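Local coordinates for protein alternansucrase (Leuconostoc mesenteroides, PDB 6HVG) that belongs to glycoside hydrolase family 70, multidomain proteins built round a TIM-barrel-related domain, and carries repeats of the choline-binding and cell-wall-binding type, at residues 708-713 and 732-737. Sequence-based numbering, arbitrary orientation.
Sequences GYYLNG and NRIANS
N732 lies flat over one face of the Y709 phenol ring, and this stack is the compact part of a contact whose other part relies on edge packing and a bridging water. The amide plane is tilted by only 18° from the ring. CB of N732 sits 3.6 Å from the centroid of the Y709 ring, almost on the ring normal, which makes a CH-pi contact, while ND2 reaches back over CG and CB of the same tyrosine. With CG anti to the backbone N in N732 (chi1 -159°), the amide is laid along the ring, and its OD1 is turned toward its own chain. There OD1 of N732 accepts the N-H of I734, 3.0 Å from its backbone N, closing an Asx turn; the donor stands above the carbonyl plane.

The Y710 side is looser. No direct hydrogen bond joins the segments, and the ring, steeply turned to the N732 amide, offers its edge to I734, with CE2 of Y710 4.2 Å from CB of I734. A water bridges the segments instead: it lies 2.9 Å from Y710 OH, donates to N732 OD1 at 2.7 Å and accepts from the backbone N of A735. Beyond, I734 and N736 pair through their backbones with M864 and Q862 of strand 862-866, whereas Y709 and L711 make backbone hydrogen bonds with D721 and I719 in the intervening loop.

The contact thus brings together the two ends of a loop whose 18 intervening residues hold neither helix nor strand, beside the edge strand 735-736 of an antiparallel sheet. Chemically, one asparagine does double duty: one face of its amide packs on the Y709 ring, while its oxygen, gripped by a backbone N-H and a water, probably keeps the amide from rotating.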
ATOM      1  N   GLY A 708       5.001  18.979  28.593  1.00 64.42           N
ATOM      2  CA  GLY A 708       6.385  18.540  28.664  1.00 65.03           C
ATOM      3  C   GLY A 708       7.368  19.539  28.089  1.00 63.91           C
ATOM      4  O   GLY A 708       8.550  19.482  28.386  1.00 66.88           O
ATOM      5  N   TYR A 709       6.880  20.428  27.237  1.00 62.14           N
ATOM      6  CA  TYR A 709       7.688  21.493  26.690  1.00 61.48           C
ATOM      7  C   TYR A 709       8.393  22.220  27.822  1.00 64.76           C
ATOM      8  O   TYR A 709       9.585  22.476  27.741  1.00 67.34           O
ATOM      9  CB  TYR A 709       6.806  22.459  25.897  1.00 60.00           C
ATOM     10  CG  TYR A 709       7.540  23.674  25.362  1.00 59.33           C
ATOM     11  CD1 TYR A 709       8.358  23.571  24.254  1.00 58.88           C
ATOM     12  CD2 TYR A 709       7.418  24.925  25.968  1.00 57.50           C
ATOM     13  CE1 TYR A 709       9.033  24.673  23.759  1.00 59.03           C
ATOM     14  CE2 TYR A 709       8.104  26.025  25.489  1.00 56.12           C
ATOM     15  CZ  TYR A 709       8.910  25.895  24.385  1.00 57.03           C
ATOM     16  OH  TYR A 709       9.604  26.980  23.907  1.00 58.45           O
ATOM     17  N   TYR A 710       7.649  22.509  28.887  1.00 69.10           N
ATOM     18  CA  TYR A 710       8.186  23.179  30.087  1.00 70.89           C
ATOM     19  C   TYR A 710       8.659  22.124  31.094  1.00 70.42           C
ATOM     20  O   TYR A 710       8.070  21.038  31.169  1.00 67.36           O
ATOM     21  CB  TYR A 710       7.115  24.067  30.747  1.00 68.18           C
ATOM     22  CG  TYR A 710       6.794  25.326  29.974  1.00 66.89           C
ATOM     23  CD1 TYR A 710       7.756  26.323  29.782  1.00 66.92           C
ATOM     24  CD2 TYR A 710       5.525  25.521  29.429  1.00 66.43           C
ATOM     25  CE1 TYR A 710       7.468  27.483  29.055  1.00 63.68           C
ATOM     26  CE2 TYR A 710       5.214  26.669  28.710  1.00 64.04           C
ATOM     27  CZ  TYR A 710       6.185  27.657  28.517  1.00 62.63           C
ATOM     28  OH  TYR A 710       5.852  28.805  27.803  1.00 54.79           O
ATOM     29  N   LEU A 711       9.703  22.443  31.857  1.00 70.39           N
ATOM     30  CA  LEU A 711      10.148  21.570  32.947  1.00 75.14           C
ATOM     31  C   LEU A 711       9.036  21.394  33.979  1.00 76.84           C
ATOM     32  O   LEU A 711       8.487  22.390  34.439  1.00 72.84           O
ATOM     33  CB  LEU A 711      11.400  22.133  33.629  1.00 77.13           C
ATOM     34  CG  LEU A 711      12.750  21.789  32.985  1.00 83.04           C
ATOM     35  CD1 LEU A 711      13.906  22.531  33.650  1.00 82.23           C
ATOM     36  CD2 LEU A 711      12.998  20.281  32.999  1.00 84.20           C
ATOM     37  N   ASN A 712       8.706  20.138  34.320  1.00 76.87           N
ATOM     38  CA  ASN A 712       7.667  19.811  35.324  1.00 85.33           C
ATOM     39  C   ASN A 712       6.271  20.363  34.971  1.00 87.18           C
ATOM     40  O   ASN A 712       5.449  20.688  35.849  1.00 92.71           O
ATOM     41  CB  ASN A 712       8.059  20.304  36.748  1.00 89.93           C
ATOM     42  CG  ASN A 712       9.242  19.549  37.358  1.00 89.44           C
ATOM     43  OD1 ASN A 712       9.640  18.460  36.902  1.00 88.20           O
ATOM     44  ND2 ASN A 712       9.819  20.145  38.401  1.00 84.41           N
ATOM     45  N   GLY A 713       5.994  20.464  33.684  1.00 83.29           N
ATOM     46  CA  GLY A 713       4.758  21.083  33.263  1.00 83.75           C
ATOM     47  C   GLY A 713       4.466  22.244  34.188  1.00 82.05           C
ATOM     48  O   GLY A 713       3.348  22.394  34.623  1.00 84.84           O
ATOM     49  N   ASN A 732       5.067  25.364  20.596  1.00 50.71           N
ATOM     50  CA  ASN A 732       4.290  25.443  21.825  1.00 51.42           C
ATOM     51  C   ASN A 732       3.392  26.672  21.803  1.00 52.21           C
ATOM     52  O   ASN A 732       3.809  27.763  21.401  1.00 53.03           O
ATOM     53  CB  ASN A 732       5.151  25.457  23.087  1.00 50.67           C
ATOM     54  CG  ASN A 732       4.357  25.017  24.322  1.00 49.65           C
ATOM     55  OD1 ASN A 732       3.753  25.839  25.021  1.00 47.67           O
ATOM     56  ND2 ASN A 732       4.316  23.729  24.565  1.00 47.49           N
ATOM     57  N   ARG A 733       2.155  26.483  22.249  1.00 51.00           N
ATOM     58  CA  ARG A 733       1.162  27.526  22.220  1.00 52.11           C
ATOM     59  C   ARG A 733       0.492  27.751  23.576  1.00 55.74           C
ATOM     60  O   ARG A 733      -0.523  28.440  23.670  1.00 57.06           O
ATOM     61  CB  ARG A 733       0.130  27.170  21.160  1.00 51.66           C
ATOM     62  CG  ARG A 733       0.679  27.268  19.751  1.00 51.15           C
ATOM     63  CD  ARG A 733      -0.372  26.950  18.714  1.00 53.30           C
ATOM     64  NE  ARG A 733       0.151  27.083  17.361  1.00 55.63           N
ATOM     65  CZ  ARG A 733       0.740  26.104  16.669  1.00 56.12           C
ATOM     66  NH1 ARG A 733       0.902  24.897  17.173  1.00 55.28           N
ATOM     67  NH2 ARG A 733       1.188  26.352  15.451  1.00 57.23           N
ATOM     68  N   ILE A 734       1.088  27.221  24.639  1.00 57.31           N
ATOM     69  CA  ILE A 734       0.554  27.409  25.989  1.00 56.72           C
ATOM     70  C   ILE A 734       0.626  28.872  26.368  1.00 56.68           C
ATOM     71  O   ILE A 734      -0.359  29.435  26.845  1.00 60.76           O
ATOM     72  CB  ILE A 734       1.328  26.572  27.020  1.00 59.49           C
ATOM     73  CG1 ILE A 734       1.017  25.079  26.813  1.00 59.91           C
ATOM     74  CG2 ILE A 734       0.994  27.009  28.441  1.00 58.67           C
ATOM     75  CD1 ILE A 734       1.899  24.124  27.598  1.00 60.02           C
ATOM     76  N   ALA A 735       1.794  29.478  26.149  1.00 55.59           N
ATOM     77  CA  ALA A 735       1.960  30.925  26.320  1.00 55.06           C
ATOM     78  C   ALA A 735       2.963  31.451  25.302  1.00 52.62           C
ATOM     79  O   ALA A 735       4.105  31.747  25.639  1.00 53.38           O
ATOM     80  CB  ALA A 735       2.410  31.258  27.729  1.00 53.33           C
ATOM     81  N   ASN A 736       2.511  31.561  24.058  1.00 49.25           N
ATOM     82  CA  ASN A 736       3.364  31.969  22.949  1.00 48.17           C
ATOM     83  C   ASN A 736       3.283  33.470  22.744  1.00 49.00           C
ATOM     84  O   ASN A 736       2.338  33.954  22.141  1.00 51.16           O
ATOM     85  CB  ASN A 736       2.961  31.219  21.668  1.00 45.68           C
ATOM     86  CG  ASN A 736       3.832  31.563  20.491  1.00 42.79           C
ATOM     87  OD1 ASN A 736       4.563  32.509  20.533  1.00 43.73           O
ATOM     88  ND2 ASN A 736       3.761  30.777  19.441  1.00 43.36           N
ATOM     89  N   SER A 737       4.289  34.177  23.252  1.00 47.85           N
ATOM     90  CA  SER A 737       4.400  35.624  23.125  1.00 47.79           C
ATOM     91  C   SER A 737       5.302  36.082  21.965  1.00 48.31           C
ATOM     92  O   SER A 737       5.678  37.239  21.900  1.00 48.78           O
ATOM     93  CB  SER A 737       4.945  36.188  24.425  1.00 48.10           C
ATOM     94  OG  SER A 737       6.320  35.871  24.614  1.00 49.25           O
TER
HETATM   95  O   HOH W   1       4.412  28.470  25.289  1.00 45.76           O